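2-aminomuconic 6-semialdehyde dehydrogenase (Pseudomonas sp., PDB 7BZV) catalyses the NAD+-dependent oxidation of 2-aminomuconic 6-semialdehyde in the meta-cleavage pathway of 2-aminophenol catabolism, with a tetrameric assembly required for cofactor binding. Local coordinates at residues A259-A264 / R408-T413; L288-V293 / A418-T423; R302-L307 / C395-F400; D401-V406 / H430-L435. All blocks are in the same frame, centred on the assembly; numbering follows the deposited sequence.

Interaction 1: A259-A264 / R408-T413; sequences AAVIFA and RRANDT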
loop_
_atom_site.group_PDB
_atom_site.type_symbol
_atom_site.label_atom_id
_atom_site.label_comp_id
_atom_site.label_asym_id
_atom_site.label_seq_id
_atom_site.Cartn_x
_atom_site.Cartn_y
_atom_site.Cartn_z
ATOM N N ALA B 259 -1.509 -27.811 -15.534
ATOM C CA ALA B 259 -0.336 -28.204 -16.290
ATOM C C ALA B 259 0.950 -28.072 -15.482
ATOM O O ALA B 259 1.148 -27.111 -14.737
ATOM C CB ALA B 259 -0.211 -27.358 -17.558
ATOM N N ALA B 260 1.817 -29.052 -15.664
ATOM C CA ALA B 260 3.217 -28.992 -15.277
ATOM C C ALA B 260 4.059 -28.899 -16.530
ATOM O O ALA B 260 3.833 -29.653 -17.483
ATOM C CB ALA B 260 3.615 -30.237 -14.486
ATOM N N VAL B 261 5.052 -28.006 -16.510
ATOM C CA VAL B 261 5.936 -27.759 -17.643
ATOM C C VAL B 261 7.378 -27.976 -17.176
ATOM O O VAL B 261 7.898 -27.187 -16.372
ATOM C CB VAL B 261 5.749 -26.340 -18.217
ATOM C CG1 VAL B 261 6.604 -26.141 -19.432
ATOM C CG2 VAL B 261 4.317 -26.103 -18.560
ATOM N N ILE B 262 8.040 -28.994 -17.735
ATOM C CA ILE B 262 9.363 -29.420 -17.302
ATOM C C ILE B 262 10.344 -29.248 -18.455
ATOM O O ILE B 262 10.275 -29.963 -19.466
ATOM C CB ILE B 262 9.338 -30.863 -16.790
ATOM C CG1 ILE B 262 8.299 -30.952 -15.653
ATOM C CG2 ILE B 262 10.758 -31.292 -16.325
ATOM C CD1 ILE B 262 7.847 -32.349 -15.405
ATOM N N PHE B 263 11.249 -28.296 -18.306
ATOM C CA PHE B 263 12.289 -28.022 -19.278
ATOM C C PHE B 263 13.528 -28.876 -19.028
ATOM O O PHE B 263 13.833 -29.305 -17.907
ATOM C CB PHE B 263 12.667 -26.524 -19.268
ATOM C CG PHE B 263 11.591 -25.645 -19.876
ATOM C CD1 PHE B 263 11.561 -25.385 -21.245
ATOM C CD2 PHE B 263 10.601 -25.118 -19.082
ATOM C CE1 PHE B 263 10.563 -24.605 -21.791
ATOM C CE2 PHE B 263 9.583 -24.299 -19.622
ATOM C CZ PHE B 263 9.562 -24.062 -20.964
ATOM N N ALA B 264 14.263 -29.099 -20.116
ATOM C CA ALA B 264 15.448 -29.943 -20.053
ATOM C C ALA B 264 16.518 -29.385 -19.123
ATOM O O ALA B 264 17.331 -30.160 -18.593
ATOM C CB ALA B 264 15.998 -30.127 -21.468
ATOM N N ARG B 408 1.112 -22.293 -25.257
ATOM C CA ARG B 408 -0.188 -22.449 -25.900
ATOM C C ARG B 408 -0.878 -23.715 -25.408
ATOM O O ARG B 408 -2.056 -23.693 -25.046
ATOM C CB ARG B 408 -0.032 -22.468 -27.428
ATOM C CG ARG B 408 -1.275 -22.963 -28.184
ATOM C CD ARG B 408 -1.062 -22.998 -29.714
ATOM N NE ARG B 408 -0.095 -24.012 -30.155
ATOM C CZ ARG B 408 -0.309 -25.322 -30.112
ATOM N NH1 ARG B 408 -1.459 -25.804 -29.647
ATOM N NH2 ARG B 408 0.624 -26.145 -30.533
ATOM N N ARG B 409 -0.148 -24.825 -25.354
ATOM C CA ARG B 409 -0.772 -26.071 -24.938
ATOM C C ARG B 409 -1.133 -26.061 -23.461
ATOM O O ARG B 409 -2.165 -26.617 -23.066
ATOM C CB ARG B 409 0.165 -27.240 -25.270
ATOM C CG ARG B 409 0.474 -27.365 -26.779
ATOM C CD ARG B 409 1.545 -28.430 -27.070
ATOM N NE ARG B 409 1.087 -29.773 -26.711
ATOM C CZ ARG B 409 1.892 -30.833 -26.632
ATOM N NH1 ARG B 409 3.190 -30.711 -26.893
ATOM N NH2 ARG B 409 1.401 -32.018 -26.300
ATOM N N ALA B 410 -0.287 -25.469 -22.624
ATOM C CA ALA B 410 -0.604 -25.391 -21.202
ATOM C C ALA B 410 -1.887 -24.603 -20.965
ATOM O O ALA B 410 -2.711 -24.972 -20.117
ATOM C CB ALA B 410 0.561 -24.744 -20.455
ATOM N N ASN B 411 -2.064 -23.511 -21.709
ATOM C CA ASN B 411 -3.204 -22.613 -21.564
ATOM C C ASN B 411 -4.443 -23.068 -22.333
ATOM O O ASN B 411 -5.495 -22.408 -22.263
ATOM C CB ASN B 411 -2.792 -21.221 -22.043
ATOM C CG ASN B 411 -1.944 -20.485 -21.022
ATOM O OD1 ASN B 411 -1.919 -20.858 -19.851
ATOM N ND2 ASN B 411 -1.322 -19.400 -21.439
ATOM N N ASP B 412 -4.331 -24.148 -23.091
ATOM C CA ASP B 412 -5.431 -24.681 -23.895
ATOM C C ASP B 412 -6.334 -25.500 -22.979
ATOM O O ASP B 412 -6.320 -26.729 -22.954
ATOM C CB ASP B 412 -4.873 -25.493 -25.056
ATOM C CG ASP B 412 -5.955 -26.273 -25.819
ATOM O OD1 ASP B 412 -7.091 -25.783 -25.965
ATOM O OD2 ASP B 412 -5.682 -27.403 -26.249
ATOM N N THR B 413 -7.151 -24.785 -22.216
ATOM C CA THR B 413 -8.133 -25.387 -21.325
ATOM C C THR B 413 -9.093 -24.282 -20.945
ATOM O O THR B 413 -8.745 -23.096 -21.007
ATOM C CB THR B 413 -7.508 -25.989 -20.059
ATOM O OG1 THR B 413 -8.552 -26.371 -19.155
ATOM C CG2 THR B 413 -6.606 -24.965 -19.356
#
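Ala259 and Ala410 bring a strand and a helix together, their CA atoms 5.7 Å apart. The strand of 259-262 is extended, whereas 408-413 is the last part of helix 403-411 running out into a turn centred on Asp412. No hydrogen bond links the two segments, and the main chains meet through small apolar groups. Both alanine CB atoms point toward the partner segment, but they do not meet end to end: the Ala259 methyl points at the flank of the Ala410 methyl, 4.0 Å from CB to CB. With only small alanine side chains here, the helix can lie close to the strand. Two residues along the strand, Val261 adds a looser touch, its CG2 standing 4.4 Å from Ala410 CB. With CG1 anti to the backbone N (chi1 -176°), CG2 is the branch left to reach back toward the helix. Ala410 is thus met by two residues of the same strand face, and all three are buried. Strand 258-262 is an inner strand, hydrogen-bonded through its backbone to strand 290-296 and strand 418-422. Helix 403-411 lies over one face of it, while Ala260 and Ile262 on the other face pack against helix 268-280. The helix end is further fixed to the sheet by Arg292, which donates from NH2 to Ala410 O.

Interaction 2: L288-V293 / A418-T423; sequences LCSERV and AATIWT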
loop_
_atom_site.group_PDB
_atom_site.type_symbol
_atom_site.label_atom_id
_atom_site.label_comp_id
_atom_site.label_asym_id
_atom_site.label_seq_id
_atom_site.Cartn_x
_atom_site.Cartn_y
_atom_site.Cartn_z
ATOM N N LEU B 288 -5.031 -28.420 -6.809
ATOM C CA LEU B 288 -3.839 -27.834 -7.432
ATOM C C LEU B 288 -2.921 -28.870 -8.086
ATOM O O LEU B 288 -1.919 -28.512 -8.717
ATOM C CB LEU B 288 -3.072 -27.065 -6.360
ATOM C CG LEU B 288 -3.926 -26.057 -5.571
ATOM C CD1 LEU B 288 -3.275 -25.549 -4.322
ATOM C CD2 LEU B 288 -4.202 -24.936 -6.523
ATOM N N CYS B 289 -3.204 -30.150 -7.924
ATOM C CA CYS B 289 -2.360 -31.172 -8.536
ATOM C C CYS B 289 -2.307 -31.049 -10.060
ATOM O O CYS B 289 -3.256 -30.616 -10.713
ATOM C CB CYS B 289 -2.892 -32.562 -8.176
ATOM S SG CYS B 289 -2.564 -33.111 -6.498
ATOM N N SER B 290 -1.192 -31.495 -10.630
ATOM C CA SER B 290 -1.017 -31.590 -12.069
ATOM C C SER B 290 -1.659 -32.860 -12.615
ATOM O O SER B 290 -1.434 -33.947 -12.082
ATOM C CB SER B 290 0.475 -31.672 -12.411
ATOM O OG SER B 290 1.185 -30.730 -11.706
ATOM N N GLU B 291 -2.411 -32.734 -13.717
ATOM C CA GLU B 291 -2.867 -33.887 -14.492
ATOM C C GLU B 291 -2.444 -33.850 -15.952
ATOM O O GLU B 291 -2.678 -34.829 -16.666
ATOM C CB GLU B 291 -4.403 -34.029 -14.409
ATOM C CG GLU B 291 -4.837 -34.554 -13.023
ATOM C CD GLU B 291 -6.335 -34.755 -12.819
ATOM O OE1 GLU B 291 -7.144 -34.594 -13.766
ATOM O OE2 GLU B 291 -6.706 -35.063 -11.664
ATOM N N ARG B 292 -1.828 -32.758 -16.411
ATOM C CA ARG B 292 -1.249 -32.650 -17.744
ATOM C C ARG B 292 0.204 -32.287 -17.515
ATOM O O ARG B 292 0.487 -31.287 -16.850
ATOM C CB ARG B 292 -1.962 -31.586 -18.599
ATOM C CG ARG B 292 -3.488 -31.799 -18.783
ATOM C CD ARG B 292 -4.261 -30.431 -18.690
ATOM N NE ARG B 292 -3.772 -29.612 -19.754
ATOM C CZ ARG B 292 -3.620 -28.290 -19.776
ATOM N NH1 ARG B 292 -3.973 -27.466 -18.785
ATOM N NH2 ARG B 292 -3.096 -27.798 -20.873
ATOM N N VAL B 293 1.113 -33.115 -17.999
ATOM C CA VAL B 293 2.542 -32.903 -17.812
ATOM C C VAL B 293 3.227 -32.806 -19.166
ATOM O O VAL B 293 3.239 -33.780 -19.925
ATOM C CB VAL B 293 3.179 -34.026 -16.982
ATOM C CG1 VAL B 293 4.652 -33.764 -16.848
ATOM C CG2 VAL B 293 2.555 -34.113 -15.617
ATOM N N ALA B 418 -3.988 -23.575 -11.517
ATOM C CA ALA B 418 -2.574 -23.578 -11.156
ATOM C C ALA B 418 -1.685 -24.144 -12.257
ATOM O O ALA B 418 -2.134 -24.857 -13.166
ATOM C CB ALA B 418 -2.321 -24.397 -9.885
ATOM N N ALA B 419 -0.385 -23.817 -12.142
ATOM C CA ALA B 419 0.658 -24.390 -12.977
ATOM C C ALA B 419 1.943 -24.545 -12.168
ATOM O O ALA B 419 2.136 -23.876 -11.155
ATOM C CB ALA B 419 0.940 -23.539 -14.221
ATOM N N THR B 420 2.791 -25.485 -12.595
ATOM C CA THR B 420 4.113 -25.665 -11.993
ATOM C C THR B 420 5.133 -25.837 -13.112
ATOM O O THR B 420 4.977 -26.703 -13.979
ATOM C CB THR B 420 4.137 -26.849 -11.014
ATOM O OG1 THR B 420 5.460 -26.994 -10.441
ATOM C CG2 THR B 420 3.725 -28.143 -11.690
ATOM N N ILE B 421 6.156 -24.986 -13.095
ATOM C CA ILE B 421 7.177 -24.862 -14.131
ATOM C C ILE B 421 8.543 -25.178 -13.525
ATOM O O ILE B 421 8.914 -24.572 -12.517
ATOM C CB ILE B 421 7.261 -23.421 -14.666
ATOM C CG1 ILE B 421 5.875 -22.827 -14.988
ATOM C CG2 ILE B 421 8.199 -23.308 -15.850
ATOM C CD1 ILE B 421 5.227 -23.556 -16.051
ATOM N N TRP B 422 9.344 -25.974 -14.229
ATOM C CA TRP B 422 10.663 -26.415 -13.754
ATOM C C TRP B 422 11.700 -26.037 -14.810
ATOM O O TRP B 422 11.693 -26.585 -15.921
ATOM C CB TRP B 422 10.671 -27.927 -13.465
ATOM C CG TRP B 422 9.778 -28.247 -12.261
ATOM C CD1 TRP B 422 8.418 -28.424 -12.277
ATOM C CD2 TRP B 422 10.169 -28.325 -10.883
ATOM N NE1 TRP B 422 7.954 -28.617 -11.013
ATOM C CE2 TRP B 422 8.994 -28.547 -10.135
ATOM C CE3 TRP B 422 11.390 -28.247 -10.212
ATOM C CZ2 TRP B 422 9.009 -28.721 -8.769
ATOM C CZ3 TRP B 422 11.399 -28.400 -8.854
ATOM C CH2 TRP B 422 10.210 -28.631 -8.142
ATOM N N THR B 423 12.586 -25.110 -14.449
ATOM C CA THR B 423 13.697 -24.642 -15.284
ATOM C C THR B 423 14.689 -23.938 -14.381
ATOM O O THR B 423 14.306 -23.375 -13.352
ATOM C CB THR B 423 13.220 -23.675 -16.380
ATOM O OG1 THR B 423 14.335 -23.170 -17.125
ATOM C CG2 THR B 423 12.546 -22.450 -15.760
#
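Ser290 and Thr420 make the closer of two small contacts that form the tight part of this pairing, between segments that are not hydrogen-bonded neighbours in the sheet. The serine OG lies 3.6 Å from Thr420 CG2, a hydroxyl set against a methyl. The threonine is turned so that its two branches do different work: OG1 is anti to the backbone N (chi1 180°) and bonds to the main-chain O of Thr445, which leaves CG2 to face the serine. The same OG1 also takes a weak bond from Trp422 NE1 at 3.0 Å, with a bent N-H...O angle of 121°. The second tight point is purely apolar and lies at the other end, where Leu288 CD2 comes within 3.9 Å of Ala418 CB. The CA atoms of Leu288 and Ala418 are 5.8 Å apart, against 7.4 Å between the CA atoms of Ser290 and Ala419. The loose side is the stretch beyond Ser290: the chain turns a corner at Glu291, and Arg292 and Val293 run off without touching 418-423. This separation is not a solvent-facing edge, since the residues there are buried too. The chain leading into 288-293 probably carries the nucleophilic cysteine, as in other aldehyde dehydrogenases. Strand 258-262 fills the space between strands 290-296 and 418-422, and Ala260 touches both Ser290 and Thr420. Helix 268-280 covers the face of the sheet on which Ser290, Ala260 and Trp422 lie, meeting Ser290 through Ala278 and Trp422 through Met271 and Met275.

Interaction 3: R302-L307 / C395-F400; sequences RFCVAL and CHVTPF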
loop_
_atom_site.group_PDB
_atom_site.type_symbol
_atom_site.label_atom_id
_atom_site.label_comp_id
_atom_site.label_asym_id
_atom_site.label_seq_id
_atom_site.Cartn_x
_atom_site.Cartn_y
_atom_site.Cartn_z
ATOM N N ARG B 302 14.048 -39.914 -20.251
ATOM C CA ARG B 302 14.615 -39.970 -18.913
ATOM C C ARG B 302 13.541 -39.707 -17.867
ATOM O O ARG B 302 13.483 -40.383 -16.831
ATOM C CB ARG B 302 15.743 -38.952 -18.795
ATOM C CG ARG B 302 16.435 -38.915 -17.441
ATOM C CD ARG B 302 17.526 -37.841 -17.413
ATOM N NE ARG B 302 18.044 -37.646 -16.071
ATOM C CZ ARG B 302 18.742 -36.587 -15.671
ATOM N NH1 ARG B 302 19.023 -35.609 -16.512
ATOM N NH2 ARG B 302 19.165 -36.514 -14.426
ATOM N N PHE B 303 12.682 -38.725 -18.125
ATOM C CA PHE B 303 11.611 -38.410 -17.191
ATOM C C PHE B 303 10.703 -39.612 -16.970
ATOM O O PHE B 303 10.343 -39.937 -15.836
ATOM C CB PHE B 303 10.770 -37.253 -17.717
ATOM C CG PHE B 303 9.617 -36.900 -16.822
ATOM C CD1 PHE B 303 9.806 -36.054 -15.761
ATOM C CD2 PHE B 303 8.352 -37.455 -17.012
ATOM C CE1 PHE B 303 8.752 -35.735 -14.922
ATOM C CE2 PHE B 303 7.286 -37.132 -16.172
ATOM C CZ PHE B 303 7.496 -36.287 -15.116
ATOM N N CYS B 304 10.230 -40.217 -18.061
ATOM C CA CYS B 304 9.306 -41.338 -17.940
ATOM C C CYS B 304 9.952 -42.517 -17.222
ATOM O O CYS B 304 9.305 -43.182 -16.411
ATOM C CB CYS B 304 8.811 -41.780 -19.312
ATOM S SG CYS B 304 7.717 -40.553 -20.064
ATOM N N VAL B 305 11.212 -42.796 -17.515
ATOM C CA VAL B 305 11.884 -43.926 -16.872
ATOM C C VAL B 305 12.037 -43.665 -15.382
ATOM O O VAL B 305 11.714 -44.511 -14.536
ATOM C CB VAL B 305 13.247 -44.185 -17.544
ATOM C CG1 VAL B 305 14.090 -45.181 -16.730
ATOM C CG2 VAL B 305 13.063 -44.632 -19.013
ATOM N N ALA B 306 12.548 -42.491 -15.038
ATOM C CA ALA B 306 12.795 -42.201 -13.628
ATOM C C ALA B 306 11.487 -42.091 -12.868
ATOM O O ALA B 306 11.360 -42.600 -11.751
ATOM C CB ALA B 306 13.611 -40.915 -13.470
ATOM N N LEU B 307 10.487 -41.446 -13.461
ATOM C CA LEU B 307 9.207 -41.306 -12.763
ATOM C C LEU B 307 8.552 -42.660 -12.522
ATOM O O LEU B 307 7.974 -42.888 -11.452
ATOM C CB LEU B 307 8.246 -40.409 -13.540
ATOM C CG LEU B 307 6.981 -39.976 -12.793
ATOM C CD1 LEU B 307 7.401 -38.932 -11.806
ATOM C CD2 LEU B 307 5.942 -39.418 -13.738
ATOM N N CYS B 395 -1.709 -38.584 -14.243
ATOM C CA CYS B 395 -1.475 -37.533 -15.216
ATOM C C CYS B 395 -1.305 -38.176 -16.570
ATOM O O CYS B 395 -1.067 -39.385 -16.671
ATOM C CB CYS B 395 -0.242 -36.688 -14.882
ATOM S SG CYS B 395 1.331 -37.610 -15.041
ATOM N N HIS B 396 -1.411 -37.350 -17.606
ATOM C CA HIS B 396 -0.959 -37.671 -18.955
ATOM C C HIS B 396 0.335 -36.914 -19.241
ATOM O O HIS B 396 0.397 -35.697 -19.052
ATOM C CB HIS B 396 -2.022 -37.318 -20.004
ATOM C CG HIS B 396 -1.606 -37.649 -21.399
ATOM N ND1 HIS B 396 -1.098 -36.706 -22.264
ATOM C CD2 HIS B 396 -1.606 -38.819 -22.077
ATOM C CE1 HIS B 396 -0.786 -37.284 -23.407
ATOM N NE2 HIS B 396 -1.103 -38.562 -23.324
ATOM N N VAL B 397 1.374 -37.617 -19.682
ATOM C CA VAL B 397 2.654 -36.979 -19.977
ATOM C C VAL B 397 2.895 -36.980 -21.489
ATOM O O VAL B 397 2.661 -37.986 -22.170
ATOM C CB VAL B 397 3.801 -37.650 -19.185
ATOM C CG1 VAL B 397 3.961 -39.080 -19.575
ATOM C CG2 VAL B 397 5.083 -36.898 -19.362
ATOM N N THR B 398 3.391 -35.851 -22.007
ATOM C CA THR B 398 3.567 -35.655 -23.447
ATOM C C THR B 398 4.823 -34.824 -23.663
ATOM O O THR B 398 5.149 -33.972 -22.827
ATOM C CB THR B 398 2.320 -34.960 -24.053
ATOM O OG1 THR B 398 2.418 -34.773 -25.477
ATOM C CG2 THR B 398 2.092 -33.590 -23.368
ATOM N N PRO B 399 5.556 -35.050 -24.745
ATOM C CA PRO B 399 6.705 -34.191 -25.049
ATOM C C PRO B 399 6.296 -32.879 -25.703
ATOM O O PRO B 399 5.249 -32.767 -26.345
ATOM C CB PRO B 399 7.527 -35.036 -26.037
ATOM C CG PRO B 399 6.472 -35.855 -26.774
ATOM C CD PRO B 399 5.369 -36.122 -25.744
ATOM N N PHE B 400 7.163 -31.886 -25.543
ATOM C CA PHE B 400 7.065 -30.623 -26.275
ATOM C C PHE B 400 8.444 -30.209 -26.767
ATOM O O PHE B 400 9.475 -30.700 -26.285
ATOM C CB PHE B 400 6.451 -29.486 -25.436
ATOM C CG PHE B 400 7.354 -28.908 -24.393
ATOM C CD1 PHE B 400 8.166 -27.829 -24.666
ATOM C CD2 PHE B 400 7.352 -29.417 -23.118
ATOM C CE1 PHE B 400 8.986 -27.268 -23.669
ATOM C CE2 PHE B 400 8.146 -28.883 -22.163
ATOM C CZ PHE B 400 8.964 -27.797 -22.428
#
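Val397 presents its two methyls to different residues of the helix, CG2 to Phe303 and CG1 to Cys304. The first torsion (chi1 63°) turns the two branches so that CG2 stands anti to the backbone N and CG1 between that N and the carbonyl carbon. On the Phe303 ring, CE2 and CD2 carry the contact at an oblique approach, 3.9 Å and 4.1 Å from Val397 CG2. The side chains of Phe303 and Val397 slide past each other in opposite directions instead of meeting end to end. On the neighbouring helix position, Cys304 SG rests 4.1 Å from Val397 CG1. This contact is apolar, a sulfur against a methyl. Consecutive helix residues therefore engage the two branches of a single strand residue, while the backbones stay well apart: the CA atoms of Cys304 and Val397 are 8.2 Å from each other. No hydrogen bond crosses the contact. Leu307 and Cys395 flank it without coming into close touch. Val397 is further hemmed in by Phe300 of the same helix and by Val295 and Val375 of the adjoining strands, and Phe303 also packs on Met271 of helix 268-280. A helix laid by its apolar side over a largely parallel sheet is characteristic of alpha/beta folds; this seven-stranded, mostly parallel sheet is consistent with the catalytic domain of aldehyde dehydrogenases.

Interaction 4: D401-V406 / H430-L435; sequences DSESEV and HRVSEL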
loop_
_atom_site.group_PDB
_atom_site.type_symbol
_atom_site.label_atom_id
_atom_site.label_comp_id
_atom_site.label_asym_id
_atom_site.label_seq_id
_atom_site.Cartn_x
_atom_site.Cartn_y
_atom_site.Cartn_z
ATOM N N ASP B 401 8.456 -29.302 -27.752
ATOM C CA ASP B 401 9.704 -28.867 -28.363
ATOM C C ASP B 401 10.021 -27.401 -28.135
ATOM O O ASP B 401 11.189 -27.069 -27.966
ATOM C CB ASP B 401 9.695 -29.163 -29.865
ATOM C CG ASP B 401 9.631 -30.656 -30.133
ATOM O OD1 ASP B 401 10.591 -31.336 -29.759
ATOM O OD2 ASP B 401 8.607 -31.155 -30.631
ATOM N N SER B 402 9.037 -26.522 -28.048
ATOM C CA SER B 402 9.360 -25.115 -27.918
ATOM C C SER B 402 8.529 -24.440 -26.834
ATOM O O SER B 402 7.460 -24.901 -26.425
ATOM C CB SER B 402 9.188 -24.405 -29.267
ATOM O OG SER B 402 7.839 -24.036 -29.423
ATOM N N GLU B 403 9.096 -23.337 -26.357
ATOM C CA GLU B 403 8.480 -22.521 -25.326
ATOM C C GLU B 403 7.146 -21.945 -25.790
ATOM O O GLU B 403 6.158 -22.016 -25.063
ATOM C CB GLU B 403 9.467 -21.418 -24.930
ATOM C CG GLU B 403 8.961 -20.443 -23.882
ATOM C CD GLU B 403 10.023 -19.422 -23.448
ATOM O OE1 GLU B 403 11.194 -19.803 -23.209
ATOM O OE2 GLU B 403 9.661 -18.231 -23.326
ATOM N N SER B 404 7.097 -21.373 -26.995
ATOM C CA SER B 404 5.827 -20.858 -27.507
ATOM C C SER B 404 4.788 -21.963 -27.586
ATOM O O SER B 404 3.615 -21.776 -27.215
ATOM C CB SER B 404 6.043 -20.227 -28.887
ATOM O OG SER B 404 6.921 -19.136 -28.795
ATOM N N GLU B 405 5.206 -23.127 -28.073
ATOM C CA GLU B 405 4.312 -24.275 -28.163
ATOM C C GLU B 405 3.769 -24.650 -26.796
ATOM O O GLU B 405 2.574 -24.904 -26.638
ATOM C CB GLU B 405 5.071 -25.468 -28.775
ATOM C CG GLU B 405 4.300 -26.777 -28.811
ATOM C CD GLU B 405 5.216 -28.017 -28.834
ATOM O OE1 GLU B 405 6.440 -27.883 -29.064
ATOM O OE2 GLU B 405 4.698 -29.120 -28.631
ATOM N N VAL B 406 4.637 -24.719 -25.787
ATOM C CA VAL B 406 4.159 -25.316 -24.546
ATOM C C VAL B 406 3.275 -24.319 -23.793
ATOM O O VAL B 406 2.337 -24.720 -23.095
ATOM C CB VAL B 406 5.328 -25.850 -23.684
ATOM C CG1 VAL B 406 6.098 -24.733 -23.053
ATOM C CG2 VAL B 406 4.791 -26.806 -22.626
ATOM N N HIS B 430 10.613 -16.624 -15.524
ATOM C CA HIS B 430 9.723 -15.488 -15.337
ATOM C C HIS B 430 8.799 -15.324 -16.533
ATOM O O HIS B 430 7.594 -15.129 -16.365
ATOM C CB HIS B 430 10.546 -14.221 -15.079
ATOM C CG HIS B 430 11.194 -14.212 -13.730
ATOM N ND1 HIS B 430 10.506 -13.929 -12.573
ATOM C CD2 HIS B 430 12.452 -14.533 -13.345
ATOM C CE1 HIS B 430 11.319 -14.042 -11.536
ATOM N NE2 HIS B 430 12.516 -14.386 -11.979
ATOM N N ARG B 431 9.325 -15.467 -17.748
ATOM C CA ARG B 431 8.492 -15.341 -18.950
ATOM C C ARG B 431 7.354 -16.346 -18.974
ATOM O O ARG B 431 6.199 -16.000 -19.238
ATOM C CB ARG B 431 9.328 -15.588 -20.213
ATOM C CG ARG B 431 9.942 -14.453 -20.862
ATOM C CD ARG B 431 10.438 -14.827 -22.283
ATOM N NE ARG B 431 11.034 -16.162 -22.459
ATOM C CZ ARG B 431 12.347 -16.406 -22.486
ATOM N NH1 ARG B 431 13.219 -15.417 -22.302
ATOM N NH2 ARG B 431 12.791 -17.630 -22.699
ATOM N N VAL B 432 7.683 -17.625 -18.794
ATOM C CA VAL B 432 6.689 -18.682 -18.944
ATOM C C VAL B 432 5.681 -18.658 -17.795
ATOM O O VAL B 432 4.463 -18.770 -18.015
ATOM C CB VAL B 432 7.391 -20.055 -19.069
ATOM C CG1 VAL B 432 6.390 -21.180 -19.097
ATOM C CG2 VAL B 432 8.251 -20.066 -20.315
ATOM N N SER B 433 6.162 -18.529 -16.555
ATOM C CA SER B 433 5.255 -18.611 -15.408
ATOM C C SER B 433 4.204 -17.502 -15.474
ATOM O O SER B 433 3.019 -17.739 -15.209
ATOM C CB SER B 433 6.030 -18.564 -14.076
ATOM O OG SER B 433 6.732 -17.366 -13.943
ATOM N N GLU B 434 4.598 -16.303 -15.905
ATOM C CA GLU B 434 3.655 -15.181 -15.929
ATOM C C GLU B 434 2.608 -15.317 -17.022
ATOM O O GLU B 434 1.548 -14.691 -16.927
ATOM C CB GLU B 434 4.368 -13.837 -16.141
ATOM C CG GLU B 434 5.106 -13.281 -14.944
ATOM C CD GLU B 434 5.922 -12.037 -15.289
ATOM O OE1 GLU B 434 7.113 -11.954 -14.843
ATOM O OE2 GLU B 434 5.370 -11.175 -16.019
ATOM N N LEU B 435 2.906 -16.043 -18.093
ATOM C CA LEU B 435 1.973 -16.217 -19.189
ATOM C C LEU B 435 1.008 -17.364 -18.955
ATOM O O LEU B 435 0.121 -17.570 -19.779
ATOM C CB LEU B 435 2.760 -16.436 -20.483
ATOM C CG LEU B 435 3.465 -15.185 -21.028
ATOM C CD1 LEU B 435 4.394 -15.571 -22.190
ATOM C CD2 LEU B 435 2.453 -14.099 -21.441
#
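Glu403 and Val432 mark the nearest approach of the two helical segments, with CA atoms 7.7 Å apart. Glu403 spans the gap with an extended chain, its CG anti to the backbone N (chi1 178°), and lays its carboxylate beside the guanidinium of Arg431. The pairing is side-on and bidentate: Arg431 NE donates to Glu403 OE2 at 2.6 Å and NH2 to OE1 at 2.7 Å. Both oxygens use their syn lone pairs, the two planes are only 13° apart, and the NH2 bond is nearly straight at 172°. Nearer the backbone of Glu403, its CG rests on Val432 CG2 at 3.7 Å, so an apolar contact backs the ionic one. Helix 403-411 begins with a capping box, in which Ser402 OG accepts from Glu405 N at 3.1 Å. Replacing Glu403 by an alanine would remove the CG contact with Val432 and is likely to leave Arg431 NE and NH2 without their carboxylate, the guanidinium less firmly fixed. Arg431 NH1 goes to Asp486 O of a second subunit, and Glu403 packs on Glu488 of that subunit, at a tetramer interface. The two bonds fix the rotation of the guanidinium relative to the carboxylate, and Glu403 near the helix start is likely to gain from the helix dipole; the pairing probably offsets much of the charge, with Arg428 a weak, more distant second partner, consistent with burial of Glu403.

Overall arrangement
Following the chain, 259-264, 288-293 and 302-307 come first, and their partners follow later. Interaction 3 closes first, when strand 394-400 meets helix 297-312, and it is nested inside the loops of interactions 1 and 2. Interaction 1 closes next at 408-413 and interaction 2 at 418-423; these two cross, and strand 258-262 links them by pairing with strand 418-422. Interaction 4 opens at 401-406, after interaction 3 has closed, and ends at 430-435, crossing interactions 1 and 2. Together they tie the seven-stranded sheet to helix 297-312 on one face and to helices 403-411 and 426-435 on the other, the latter reaching the subunit interface.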